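Local structure of cytochrome c-552/4 domain-containing protein (Ignicoccus hospitalis KIN4/I, 4QO5) at residues Thr106-Ala111 with Asp209-Ala214; Arg115-Gln120 with Arg304-Asp309; Thr286-Leu291 with Thr310-Arg315. The protein is of unknown function but binds eight c-type hemes and, as a membrane-associated octaheme cytochrome, probably transfers electrons. One frame throughout, in Å; residues are numbered along the deposited sequence.

Contact 1. Residues Thr106-Ala111 with Asp209-Ala214; sequences TPNDCA and DGSLGA. With HEC (heme c), chain D.
Thr106 and Asp209 approach from opposite directions and join in a short hydrogen bond, Thr106 OG1 donating to Asp209 OD1 at 2.6 Å. The hydroxyl arrives on the syn side of that oxygen, 34° out of the carboxylate plane. OG1 of Thr106 (chi1 68°) and CG of Asp209 (chi1 66°) each lie between their own backbone N and carbonyl carbon, which brings the two polar groups together. The other oxygen, Asp209 OD2, faces its own loop. Ser211 OG donates to it at 2.7 Å, on the syn side and near the carboxylate plane, while Ser211 N reaches it from above that plane at 3.0 Å, making an Asx turn.

This turn presents Ser211 to the helix start. Ser211 CB lies 3.6 Å from CG of Asn108 and as near to OD1 and ND2 of that residue, a spacing that puts it over the amide face. Beside it, Pro107 CG meets Leu212 O at 3.5 Å. Replacing Asp209 by a leucine would probably leave the Thr106 hydroxyl without its acceptor and the Ser211 turn free to unfold.

Thr106 is also the N-cap of helix 107-110. In its capping box Thr106 N donates to Asp109 OD2 at 3.1 Å, and Asp109 N returns a weak bond to OG1. Asp109 is held further by His90 and His102, and Cys110, first cysteine of the CxxCH motif ending at His114, joins heme CAB by a thioether stretched in the model. Three donors gripping one carboxylate imply that Asp209 is probably ionised, its charge satisfied by a hydroxyl pair and a peptide N-H.

Contact 2. Residues Arg115-Gln120 with Arg304-Asp309; sequences RTEVEQ and RTHNVD. With HEC (heme c), chain F.
Gln120 leaves helix 115-122 with CB 4.0 Å from His306 CB, and its chain, extended beyond CG (chi2 174°), carries the amide along the 304-309 backbone. At the tip, OE1 accepts from His306 N at 2.8 Å, the N-H tilted 32° from the carbonyl plane. The same oxygen takes a second donor, a water that accepts from His306 ND1 at 2.8 Å. NE2, on the other branch, donates to another water, which donates to Arg304 O. One amide thus holds the backbone of the histidine directly and its ring through a water.

One turn earlier, Glu117 CB sits over a face of that ring, 4.2 Å from its centroid, in a CH-pi contact. Glu117 OE1 is hydrogen-bonded to Ser62 OG, while its OE2 lies 2.6 Å from the heme propionate oxygen O2A. Arg304 NE donates to O1D of the other propionate at 2.8 Å, its guanidinium lying over CBA.

His306 NE2 binds the heme iron, with His219 as the second axial ligand. The ND1-water bond and the covered face probably restrain rotation of the ring about the iron bond, and the donated proton would be expected to make the histidine a stronger electron donor.

Contact 3. Residues Thr286-Leu291 with Thr310-Arg315; sequences TCHMSL and TRLWVR. With HEC (heme c), chain H.
Arg311 hydrogen-bonds to Cys287, in the CxxCH heme-binding motif, and to Ser290 just after it; Cys287 and His288 are the motif's last two residues, in helix 284-288. Two hydrogen bonds carry the polar part. Arg311 NH1 donates to Cys287 O at 3.1 Å and NH2 to Ser290 O at 3.0 Å; both oxygens lie within 7° of the guanidinium plane, although each carbonyl is met from above its own plane. NH2 has a further acceptor in Glu303 O. The chain bends at chi2 (-146°), and one guanidinium face rests on the peptide joining His288 and Met289, with Met289 N 3.4 Å from NH1; both are donors, so the approach is packing over the peptide and not a hydrogen bond. A positive group placed where the helix ends, beside its last carbonyls, is likely to be electrostatically favourable.

Nonpolar contact falls to Leu312. Its CD2 comes in the plane of the His288 ring, at the edge, 3.9 Å from CE1, and the two side chains cross at about a right angle. The same methyl touches CBD of the heme, so it fills the corner between the axial ligand and a propionate arm.

Metal and covalent bonds fix the heme itself. His288 NE2 binds the iron at 2.1 Å, opposed by Met486 SD, and Cys287 SG forms a thioether to CAC, a bond stretched in the model.

The propionate is held by backbone amides of 310-315. Heme O2D accepts from Trp313 N at 2.8 Å and from Val314 N at 3.1 Å, the second bond nearly straight at 176°. Methionines of helices 393-407 and 413-447 pack on Trp313, whose indole plane has that same oxygen, O2D, lying 3.3 Å above it, displaced toward the rim.

From the N terminus, contact 1 opens at helix 107-110 and closes a long loop when the chain returns at 209-214. Contact 2 opens inside that loop, on helix 115-122, and closes only at 304-309, so the two cross. Contact 3 opens at 286-291, within the span of contact 2, and closes beyond it at 310-315; these cross as well, whereas contacts 1 and 3 stand in series and do not touch. Val118 packs on Pro107 and Ala111 to join contacts 1 and 2, and a probable hydrogen bond from Thr305 N to Met289 O, at 2.9 Å, joins 2 and 3. Contact 2 thus lies between the other two and ties helix 115-122 to the loop before strand 314-315.

Contact 1. Residues Thr106-Ala111 with Asp209-Ala214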
loop_
_atom_site.group_PDB
_atom_site.type_symbol
_atom_site.label_atom_id
_atom_site.label_comp_id
_atom_site.label_asym_id
_atom_site.label_seq_id
_atom_site.Cartn_x
_atom_site.Cartn_y
_atom_site.Cartn_z
ATOM N N THR A 106 1.178 28.605 17.006
ATOM C CA THR A 106 2.275 27.754 17.445
ATOM C C THR A 106 1.934 27.024 18.748
ATOM O O THR A 106 0.926 27.341 19.377
ATOM C CB THR A 106 3.520 28.614 17.686
ATOM O OG1 THR A 106 3.281 29.447 18.822
ATOM C CG2 THR A 106 3.833 29.469 16.443
ATOM N N PRO A 107 2.761 26.035 19.142
ATOM C CA PRO A 107 2.544 25.361 20.436
ATOM C C PRO A 107 2.433 26.342 21.606
ATOM O O PRO A 107 1.655 26.123 22.552
ATOM C CB PRO A 107 3.797 24.492 20.586
ATOM C CG PRO A 107 4.149 24.133 19.164
ATOM C CD PRO A 107 3.842 25.387 18.366
ATOM N N ASN A 108 3.178 27.437 21.544
ATOM C CA ASN A 108 3.069 28.428 22.615
ATOM C C ASN A 108 1.705 29.120 22.654
ATOM O O ASN A 108 1.247 29.541 23.717
ATOM C CB ASN A 108 4.224 29.433 22.569
ATOM C CG ASN A 108 5.517 28.846 23.120
ATOM O OD1 ASN A 108 5.552 27.687 23.545
ATOM N ND2 ASN A 108 6.581 29.642 23.121
ATOM N N ASP A 109 1.049 29.220 21.497
ATOM C CA ASP A 109 -0.319 29.726 21.453
ATOM C C ASP A 109 -1.288 28.686 22.035
ATOM O O ASP A 109 -2.142 29.013 22.864
ATOM C CB ASP A 109 -0.730 30.037 20.014
ATOM C CG ASP A 109 0.036 31.215 19.433
ATOM O OD1 ASP A 109 0.484 32.095 20.214
ATOM O OD2 ASP A 109 0.195 31.241 18.196
ATOM N N CYS A 110 -1.173 27.447 21.564
ATOM C CA CYS A 110 -1.951 26.336 22.104
ATOM C C CYS A 110 -1.821 26.258 23.621
ATOM O O CYS A 110 -2.788 25.908 24.315
ATOM C CB CYS A 110 -1.483 25.001 21.504
ATOM S SG CYS A 110 -1.419 24.948 19.681
ATOM N N ALA A 111 -0.633 26.577 24.133
ATOM C CA ALA A 111 -0.355 26.419 25.569
ATOM C C ALA A 111 -1.183 27.347 26.437
ATOM O O ALA A 111 -1.263 27.167 27.654
ATOM C CB ALA A 111 1.120 26.622 25.866
ATOM N N ASP A 209 8.169 32.075 16.495
ATOM C CA ASP A 209 8.288 32.529 17.888
ATOM C C ASP A 209 9.310 31.704 18.669
ATOM O O ASP A 209 9.480 31.884 19.878
ATOM C CB ASP A 209 6.920 32.510 18.598
ATOM C CG ASP A 209 6.361 31.092 18.776
ATOM O OD1 ASP A 209 5.310 30.942 19.443
ATOM O OD2 ASP A 209 6.962 30.134 18.251
ATOM N N GLY A 210 9.976 30.788 17.976
ATOM C CA GLY A 210 11.014 29.984 18.590
ATOM C C GLY A 210 10.532 28.704 19.253
ATOM O O GLY A 210 11.347 27.860 19.633
ATOM N N SER A 211 9.221 28.547 19.414
ATOM C CA SER A 211 8.711 27.297 19.955
ATOM C C SER A 211 8.927 26.185 18.934
ATOM O O SER A 211 9.110 26.447 17.738
ATOM C CB SER A 211 7.230 27.399 20.348
ATOM O OG SER A 211 6.401 27.659 19.227
ATOM N N LEU A 212 8.916 24.948 19.418
ATOM C CA LEU A 212 9.150 23.787 18.567
ATOM C C LEU A 212 7.911 22.921 18.402
ATOM O O LEU A 212 7.266 22.532 19.381
ATOM C CB LEU A 212 10.267 22.917 19.152
ATOM C CG LEU A 212 11.613 23.586 19.396
ATOM C CD1 LEU A 212 12.587 22.537 19.913
ATOM C CD2 LEU A 212 12.125 24.246 18.123
ATOM N N GLY A 213 7.597 22.593 17.155
ATOM C CA GLY A 213 6.569 21.604 16.880
ATOM C C GLY A 213 5.430 22.115 16.028
ATOM O O GLY A 213 5.200 23.308 15.933
ATOM N N ALA A 214 4.722 21.201 15.375
ATOM C CA ALA A 214 3.487 21.564 14.715
ATOM C C ALA A 214 2.352 20.832 15.410
ATOM O O ALA A 214 2.279 19.603 15.364
ATOM C CB ALA A 214 3.537 21.203 13.216
HETATM FE FE HEC D . -7.939 23.542 22.018
HETATM C CHA HEC D . -10.313 21.165 22.663
HETATM C CHB HEC D . -6.075 21.210 20.330
HETATM C CHC HEC D . -5.840 25.982 21.084
HETATM C CHD HEC D . -9.539 25.781 24.068
HETATM N NA HEC D . -8.167 21.570 21.557
HETATM C C1A HEC D . -9.229 20.770 21.921
HETATM C C2A HEC D . -9.035 19.456 21.348
HETATM C C3A HEC D . -7.852 19.481 20.709
HETATM C C4A HEC D . -7.288 20.805 20.831
HETATM C CMA HEC D . -7.171 18.323 19.947
HETATM C CAA HEC D . -10.011 18.251 21.524
HETATM C CBA HEC D . -10.855 18.149 20.247
HETATM C CGA HEC D . -11.693 16.890 20.247
HETATM O O1A HEC D . -11.951 16.286 21.321
HETATM O O2A HEC D . -12.116 16.490 19.135
HETATM N NB HEC D . -6.308 23.526 21.005
HETATM C C1B HEC D . -5.708 22.521 20.285
HETATM C C2B HEC D . -4.657 23.058 19.486
HETATM C C3B HEC D . -4.674 24.399 19.681
HETATM C C4B HEC D . -5.677 24.707 20.628
HETATM C CMB HEC D . -3.796 22.171 18.563
HETATM C CAB HEC D . -3.925 25.595 19.098
HETATM C CBB HEC D . -3.619 25.398 17.569
HETATM N NC HEC D . -7.676 25.490 22.524
HETATM C C1C HEC D . -6.779 26.365 21.995
HETATM C C2C HEC D . -6.830 27.618 22.736
HETATM C C3C HEC D . -8.059 27.607 23.309
HETATM C C4C HEC D . -8.481 26.229 23.344
HETATM C CMC HEC D . -6.140 28.863 22.117
HETATM C CAC HEC D . -8.862 28.649 24.150
HETATM C CBC HEC D . -8.668 30.149 23.829
HETATM N ND HEC D . -9.612 23.499 23.158
HETATM C C1D HEC D . -10.114 24.546 23.910
HETATM C C2D HEC D . -11.356 24.173 24.515
HETATM C C3D HEC D . -11.605 22.738 24.098
HETATM C C4D HEC D . -10.469 22.381 23.271
HETATM C CMD HEC D . -12.267 25.027 25.421
HETATM C CAD HEC D . -12.827 21.899 24.517
HETATM C CBD HEC D . -12.388 21.091 25.740
HETATM C CGD HEC D . -13.531 20.323 26.356
HETATM O O1D HEC D . -13.312 19.637 27.409
HETATM O O2D HEC D . -14.653 20.400 25.800
#

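Contact 2. Residues Arg115-Gln120 with Arg304-Asp309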
loop_
_atom_site.group_PDB
_atom_site.type_symbol
_atom_site.label_atom_id
_atom_site.label_comp_id
_atom_site.label_asym_id
_atom_site.label_seq_id
_atom_site.Cartn_x
_atom_site.Cartn_y
_atom_site.Cartn_z
ATOM N N ARG A 115 -1.782 23.852 28.460
ATOM C CA ARG A 115 -0.427 23.898 29.005
ATOM C C ARG A 115 0.210 22.517 29.174
ATOM O O ARG A 115 1.380 22.302 28.806
ATOM C CB ARG A 115 -0.425 24.659 30.339
ATOM C CG ARG A 115 0.931 24.685 31.015
ATOM C CD ARG A 115 1.133 26.023 31.701
ATOM N NE ARG A 115 0.395 26.131 32.949
ATOM C CZ ARG A 115 0.040 27.285 33.509
ATOM N NH1 ARG A 115 0.314 28.441 32.912
ATOM N NH2 ARG A 115 -0.612 27.282 34.656
ATOM N N THR A 116 -0.555 21.568 29.697
ATOM C CA THR A 116 0.026 20.263 30.027
ATOM C C THR A 116 0.511 19.549 28.768
ATOM O O THR A 116 1.606 18.966 28.748
ATOM C CB THR A 116 -0.961 19.376 30.803
ATOM O OG1 THR A 116 -1.364 20.053 31.998
ATOM C CG2 THR A 116 -0.308 18.044 31.180
ATOM N N GLU A 117 -0.287 19.633 27.705
ATOM C CA GLU A 117 0.048 18.983 26.457
ATOM C C GLU A 117 1.323 19.563 25.859
ATOM O O GLU A 117 2.195 18.832 25.385
ATOM C CB GLU A 117 -1.117 19.087 25.465
ATOM C CG GLU A 117 -2.339 18.264 25.863
ATOM C CD GLU A 117 -3.125 18.839 27.045
ATOM O OE1 GLU A 117 -2.925 20.018 27.403
ATOM O OE2 GLU A 117 -3.937 18.093 27.643
ATOM N N VAL A 118 1.437 20.884 25.893
ATOM C CA VAL A 118 2.615 21.529 25.342
ATOM C C VAL A 118 3.867 21.245 26.188
ATOM O O VAL A 118 4.951 20.982 25.636
ATOM C CB VAL A 118 2.363 23.032 25.136
ATOM C CG1 VAL A 118 3.594 23.714 24.544
ATOM C CG2 VAL A 118 1.159 23.228 24.196
ATOM N N GLU A 119 3.719 21.277 27.513
ATOM C CA GLU A 119 4.809 20.879 28.408
ATOM C C GLU A 119 5.316 19.473 28.084
ATOM O O GLU A 119 6.529 19.236 28.017
ATOM C CB GLU A 119 4.385 20.946 29.883
ATOM C CG GLU A 119 4.092 22.343 30.406
ATOM C CD GLU A 119 5.338 23.181 30.637
ATOM O OE1 GLU A 119 6.459 22.639 30.540
ATOM O OE2 GLU A 119 5.188 24.394 30.920
ATOM N N GLN A 120 4.389 18.543 27.880
ATOM C CA GLN A 120 4.763 17.178 27.527
ATOM C C GLN A 120 5.457 17.099 26.180
ATOM O O GLN A 120 6.543 16.515 26.062
ATOM C CB GLN A 120 3.540 16.274 27.545
ATOM C CG GLN A 120 3.047 15.999 28.956
ATOM C CD GLN A 120 1.754 15.216 28.962
ATOM O OE1 GLN A 120 1.221 14.864 27.896
ATOM N NE2 GLN A 120 1.222 14.962 30.148
ATOM N N ARG A 304 -2.848 9.675 29.473
ATOM C CA ARG A 304 -2.528 10.293 28.191
ATOM C C ARG A 304 -1.115 10.863 28.211
ATOM O O ARG A 304 -0.654 11.407 29.244
ATOM C CB ARG A 304 -3.513 11.406 27.873
ATOM C CG ARG A 304 -3.418 11.915 26.427
ATOM C CD ARG A 304 -4.308 13.111 26.231
ATOM N NE ARG A 304 -5.722 12.777 26.372
ATOM C CZ ARG A 304 -6.517 13.238 27.332
ATOM N NH1 ARG A 304 -6.032 14.026 28.293
ATOM N NH2 ARG A 304 -7.798 12.887 27.339
ATOM N N THR A 305 -0.410 10.728 27.094
ATOM C CA THR A 305 0.872 11.417 26.957
ATOM C C THR A 305 1.072 12.058 25.584
ATOM O O THR A 305 0.768 11.444 24.560
ATOM C CB THR A 305 2.066 10.484 27.250
ATOM O OG1 THR A 305 3.281 11.241 27.219
ATOM C CG2 THR A 305 2.153 9.354 26.231
ATOM N N HIS A 306 1.594 13.287 25.580
ATOM C CA HIS A 306 2.033 13.927 24.337
ATOM C C HIS A 306 3.538 13.854 24.202
ATOM O O HIS A 306 4.140 14.516 23.371
ATOM C CB HIS A 306 1.549 15.368 24.234
ATOM C CG HIS A 306 0.189 15.484 23.633
ATOM N ND1 HIS A 306 -0.964 15.252 24.356
ATOM C CD2 HIS A 306 -0.205 15.756 22.369
ATOM C CE1 HIS A 306 -2.010 15.407 23.570
ATOM N NE2 HIS A 306 -1.577 15.719 22.367
ATOM N N ASN A 307 4.147 13.052 25.060
ATOM C CA ASN A 307 5.555 12.721 24.886
ATOM C C ASN A 307 5.594 11.235 24.648
ATOM O O ASN A 307 5.620 10.457 25.609
ATOM C CB ASN A 307 6.334 13.051 26.150
ATOM C CG ASN A 307 7.826 12.773 26.000
ATOM O OD1 ASN A 307 8.261 12.153 25.028
ATOM N ND2 ASN A 307 8.603 13.216 26.962
ATOM N N VAL A 308 5.596 10.837 23.378
ATOM C CA VAL A 308 5.479 9.412 23.060
ATOM C C VAL A 308 6.648 8.573 23.576
ATOM O O VAL A 308 6.487 7.373 23.796
ATOM C CB VAL A 308 5.277 9.161 21.560
ATOM C CG1 VAL A 308 4.019 9.868 21.088
ATOM C CG2 VAL A 308 6.472 9.647 20.784
ATOM N N ASP A 309 7.811 9.198 23.763
ATOM C CA ASP A 309 8.996 8.506 24.278
ATOM C C ASP A 309 8.718 7.769 25.592
ATOM O O ASP A 309 9.304 6.712 25.862
ATOM C CB ASP A 309 10.142 9.499 24.559
ATOM C CG ASP A 309 10.441 10.421 23.385
ATOM O OD1 ASP A 309 11.122 11.446 23.613
ATOM O OD2 ASP A 309 9.996 10.130 22.252
HETATM FE FE HEC F . -2.534 16.286 20.524
HETATM C CHA HEC F . -5.436 14.887 21.792
HETATM C CHB HEC F . -3.312 19.293 21.902
HETATM C CHC HEC F . 0.415 17.641 19.295
HETATM C CHD HEC F . -1.693 13.293 19.152
HETATM N NA HEC F . -4.077 16.910 21.575
HETATM C C1A HEC F . -5.150 16.205 22.073
HETATM C C2A HEC F . -5.954 17.071 22.890
HETATM C C3A HEC F . -5.355 18.259 22.924
HETATM C C4A HEC F . -4.152 18.206 22.115
HETATM C CMA HEC F . -5.852 19.496 23.684
HETATM C CAA HEC F . -7.262 16.681 23.609
HETATM C CBA HEC F . -6.946 15.759 24.796
HETATM C CGA HEC F . -6.229 16.555 25.859
HETATM O O1A HEC F . -6.890 17.378 26.542
HETATM O O2A HEC F . -5.000 16.367 26.021
HETATM N NB HEC F . -1.694 18.093 20.559
HETATM C C1B HEC F . -2.096 19.200 21.268
HETATM C C2B HEC F . -1.046 20.199 21.183
HETATM C C3B HEC F . -0.029 19.625 20.504
HETATM C C4B HEC F . -0.436 18.354 20.071
HETATM C CMB HEC F . -1.092 21.547 21.947
HETATM C CAB HEC F . 1.435 19.903 20.098
HETATM C CBB HEC F . 2.226 20.552 21.290
HETATM N NC HEC F . -0.960 15.686 19.507
HETATM C C1C HEC F . 0.139 16.328 18.998
HETATM C C2C HEC F . 0.760 15.541 17.959
HETATM C C3C HEC F . 0.287 14.311 18.211
HETATM C C4C HEC F . -0.895 14.399 18.985
HETATM C CMC HEC F . 2.193 15.879 17.477
HETATM C CAC HEC F . 0.596 12.905 17.699
HETATM C CBC HEC F . 2.109 12.549 17.611
HETATM N ND HEC F . -3.418 14.405 20.457
HETATM C C1D HEC F . -2.861 13.293 19.855
HETATM C C2D HEC F . -3.687 12.151 20.096
HETATM C C3D HEC F . -4.871 12.663 20.897
HETATM C C4D HEC F . -4.596 14.068 21.102
HETATM C CMD HEC F . -3.450 10.709 19.597
HETATM C CAD HEC F . -6.043 11.856 21.478
HETATM C CBD HEC F . -5.538 11.509 22.888
HETATM C CGD HEC F . -6.342 10.444 23.577
HETATM O O1D HEC F . -6.437 10.493 24.835
HETATM O O2D HEC F . -6.877 9.536 22.895
HETATM O O HOH W 1 -3.370 15.084 28.921
HETATM O O HOH W 2 -1.431 14.776 27.066
HETATM O O HOH W 3 -1.491 13.491 30.644
#

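Contact 3. Residues Thr286-Leu291 with Thr310-Arg315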
loop_
_atom_site.group_PDB
_atom_site.type_symbol
_atom_site.label_atom_id
_atom_site.label_comp_id
_atom_site.label_asym_id
_atom_site.label_seq_id
_atom_site.Cartn_x
_atom_site.Cartn_y
_atom_site.Cartn_z
ATOM N N THR A 286 -4.083 4.290 20.677
ATOM C CA THR A 286 -4.445 3.392 21.783
ATOM C C THR A 286 -3.222 2.940 22.552
ATOM O O THR A 286 -3.181 3.000 23.785
ATOM C CB THR A 286 -5.185 2.112 21.288
ATOM O OG1 THR A 286 -6.319 2.474 20.478
ATOM C CG2 THR A 286 -5.639 1.284 22.484
ATOM N N CYS A 287 -2.189 2.539 21.822
ATOM C CA CYS A 287 -1.028 1.971 22.481
ATOM C C CYS A 287 0.051 2.993 22.794
ATOM O O CYS A 287 0.891 2.755 23.656
ATOM C CB CYS A 287 -0.458 0.847 21.640
ATOM S SG CYS A 287 -1.668 -0.500 21.474
ATOM N N HIS A 288 0.014 4.127 22.100
ATOM C CA HIS A 288 1.106 5.094 22.173
ATOM C C HIS A 288 0.859 6.398 22.892
ATOM O O HIS A 288 1.821 7.028 23.319
ATOM C CB HIS A 288 1.618 5.404 20.768
ATOM C CG HIS A 288 2.428 4.294 20.208
ATOM N ND1 HIS A 288 3.670 3.968 20.707
ATOM C CD2 HIS A 288 2.143 3.371 19.259
ATOM C CE1 HIS A 288 4.136 2.915 20.064
ATOM N NE2 HIS A 288 3.240 2.556 19.164
ATOM N N MET A 289 -0.403 6.802 23.044
ATOM C CA MET A 289 -0.687 8.166 23.493
ATOM C C MET A 289 -1.926 8.331 24.355
ATOM O O MET A 289 -1.963 9.191 25.234
ATOM C CB MET A 289 -0.831 9.114 22.276
ATOM C CG MET A 289 0.446 9.250 21.455
ATOM S SD MET A 289 0.381 10.546 20.209
ATOM C CE MET A 289 0.637 12.021 21.221
ATOM N N SER A 290 -2.943 7.522 24.107
ATOM C CA SER A 290 -4.289 7.817 24.625
ATOM C C SER A 290 -4.456 7.666 26.138
ATOM O O SER A 290 -3.821 6.827 26.755
ATOM C CB SER A 290 -5.304 6.897 23.952
ATOM O OG SER A 290 -5.409 7.200 22.572
ATOM N N LEU A 291 -5.362 8.457 26.707
ATOM C CA LEU A 291 -5.913 8.162 28.024
ATOM C C LEU A 291 -6.846 6.961 27.872
ATOM O O LEU A 291 -7.775 6.987 27.066
ATOM C CB LEU A 291 -6.711 9.355 28.538
ATOM C CG LEU A 291 -7.618 9.143 29.751
ATOM C CD1 LEU A 291 -6.818 8.684 30.994
ATOM C CD2 LEU A 291 -8.379 10.438 30.054
ATOM N N THR A 310 7.844 8.342 26.418
ATOM C CA THR A 310 7.634 7.846 27.773
ATOM C C THR A 310 7.057 6.434 27.829
ATOM O O THR A 310 7.073 5.800 28.879
ATOM C CB THR A 310 6.736 8.778 28.610
ATOM O OG1 THR A 310 5.412 8.790 28.068
ATOM C CG2 THR A 310 7.296 10.177 28.611
ATOM N N ARG A 311 6.548 5.954 26.703
ATOM C CA ARG A 311 5.966 4.621 26.640
ATOM C C ARG A 311 6.905 3.562 26.070
ATOM O O ARG A 311 6.629 2.366 26.175
ATOM C CB ARG A 311 4.671 4.654 25.842
ATOM C CG ARG A 311 3.634 5.516 26.502
ATOM C CD ARG A 311 2.284 4.964 26.267
ATOM N NE ARG A 311 1.255 5.769 26.889
ATOM C CZ ARG A 311 -0.028 5.623 26.613
ATOM N NH1 ARG A 311 -0.401 4.695 25.735
ATOM N NH2 ARG A 311 -0.931 6.402 27.192
ATOM N N LEU A 312 8.027 4.003 25.505
ATOM C CA LEU A 312 8.944 3.108 24.807
ATOM C C LEU A 312 10.117 2.684 25.685
ATOM O O LEU A 312 10.738 3.529 26.344
ATOM C CB LEU A 312 9.468 3.797 23.545
ATOM C CG LEU A 312 8.414 4.437 22.644
ATOM C CD1 LEU A 312 9.083 5.311 21.569
ATOM C CD2 LEU A 312 7.521 3.377 21.999
ATOM N N TRP A 313 10.434 1.390 25.701
ATOM C CA TRP A 313 11.583 0.945 26.500
ATOM C C TRP A 313 12.817 0.738 25.624
ATOM O O TRP A 313 13.945 0.844 26.087
ATOM C CB TRP A 313 11.273 -0.335 27.307
ATOM C CG TRP A 313 10.674 -1.518 26.528
ATOM C CD1 TRP A 313 11.333 -2.658 26.125
ATOM C CD2 TRP A 313 9.304 -1.686 26.116
ATOM N NE1 TRP A 313 10.460 -3.507 25.479
ATOM C CE2 TRP A 313 9.212 -2.936 25.458
ATOM C CE3 TRP A 313 8.152 -0.899 26.231
ATOM C CZ2 TRP A 313 8.010 -3.414 24.919
ATOM C CZ3 TRP A 313 6.958 -1.377 25.702
ATOM C CH2 TRP A 313 6.898 -2.628 25.051
ATOM N N VAL A 314 12.595 0.406 24.359
ATOM C CA VAL A 314 13.720 0.115 23.474
ATOM C C VAL A 314 13.517 0.769 22.112
ATOM O O VAL A 314 12.460 0.629 21.500
ATOM C CB VAL A 314 13.934 -1.406 23.323
ATOM C CG1 VAL A 314 12.653 -2.093 22.790
ATOM C CG2 VAL A 314 15.140 -1.697 22.430
ATOM N N ARG A 315 14.519 1.506 21.647
ATOM C CA ARG A 315 14.403 2.175 20.343
ATOM C C ARG A 315 14.582 1.154 19.230
ATOM O O ARG A 315 15.670 0.597 19.064
ATOM C CB ARG A 315 15.447 3.291 20.203
ATOM C CG ARG A 315 15.256 4.154 18.935
ATOM C CD ARG A 315 14.445 5.389 19.259
ATOM N NE ARG A 315 14.009 6.157 18.090
ATOM C CZ ARG A 315 14.588 7.279 17.672
ATOM N NH1 ARG A 315 15.654 7.777 18.300
ATOM N NH2 ARG A 315 14.096 7.917 16.621
HETATM FE FE HEC H . 3.505 1.008 17.726
HETATM C CHA HEC H . 6.822 0.547 18.543
HETATM C CHB HEC H . 4.283 3.825 15.949
HETATM C CHC HEC H . 0.415 0.963 16.359
HETATM C CHD HEC H . 2.540 -1.131 20.119
HETATM N NA HEC H . 5.209 1.994 17.346
HETATM C C1A HEC H . 6.492 1.595 17.697
HETATM C C2A HEC H . 7.432 2.458 17.026
HETATM C C3A HEC H . 6.742 3.348 16.290
HETATM C C4A HEC H . 5.328 3.091 16.485
HETATM C CMA HEC H . 7.300 4.485 15.398
HETATM C CAA HEC H . 8.966 2.312 17.142
HETATM C CBA HEC H . 9.515 3.440 18.026
HETATM C CGA HEC H . 10.954 3.072 18.280
HETATM O O1A HEC H . 11.815 3.368 17.413
HETATM O O2A HEC H . 11.224 2.438 19.335
HETATM N NB HEC H . 2.539 2.215 16.471
HETATM C C1B HEC H . 3.077 3.252 15.741
HETATM C C2B HEC H . 2.219 3.535 14.646
HETATM C C3B HEC H . 1.194 2.680 14.770
HETATM C C4B HEC H . 1.354 1.871 15.925
HETATM C CMB HEC H . 2.554 4.652 13.613
HETATM C CAB HEC H . -0.044 2.351 13.958
HETATM C CBB HEC H . 0.173 2.480 12.447
HETATM N NC HEC H . 1.797 0.222 18.190
HETATM C C1C HEC H . 0.619 0.193 17.469
HETATM C C2C HEC H . -0.385 -0.540 18.212
HETATM C C3C HEC H . 0.345 -1.317 19.038
HETATM C C4C HEC H . 1.639 -0.733 19.167
HETATM C CMC HEC H . -1.675 -0.962 17.478
HETATM C CAC HEC H . -0.009 -2.423 20.059
HETATM C CBC HEC H . -1.226 -3.310 19.762
HETATM N ND HEC H . 4.525 -0.107 19.120
HETATM C C1D HEC H . 3.893 -0.974 19.997
HETATM C C2D HEC H . 4.876 -1.652 20.786
HETATM C C3D HEC H . 6.212 -1.152 20.276
HETATM C C4D HEC H . 5.901 -0.178 19.247
HETATM C CMD HEC H . 4.610 -2.710 21.879
HETATM C CAD HEC H . 7.610 -1.509 20.792
HETATM C CBD HEC H . 7.815 -0.531 21.968
HETATM C CGD HEC H . 9.283 -0.263 22.159
HETATM O O1D HEC H . 10.042 -0.409 21.172
HETATM O O2D HEC H . 9.708 0.093 23.292
#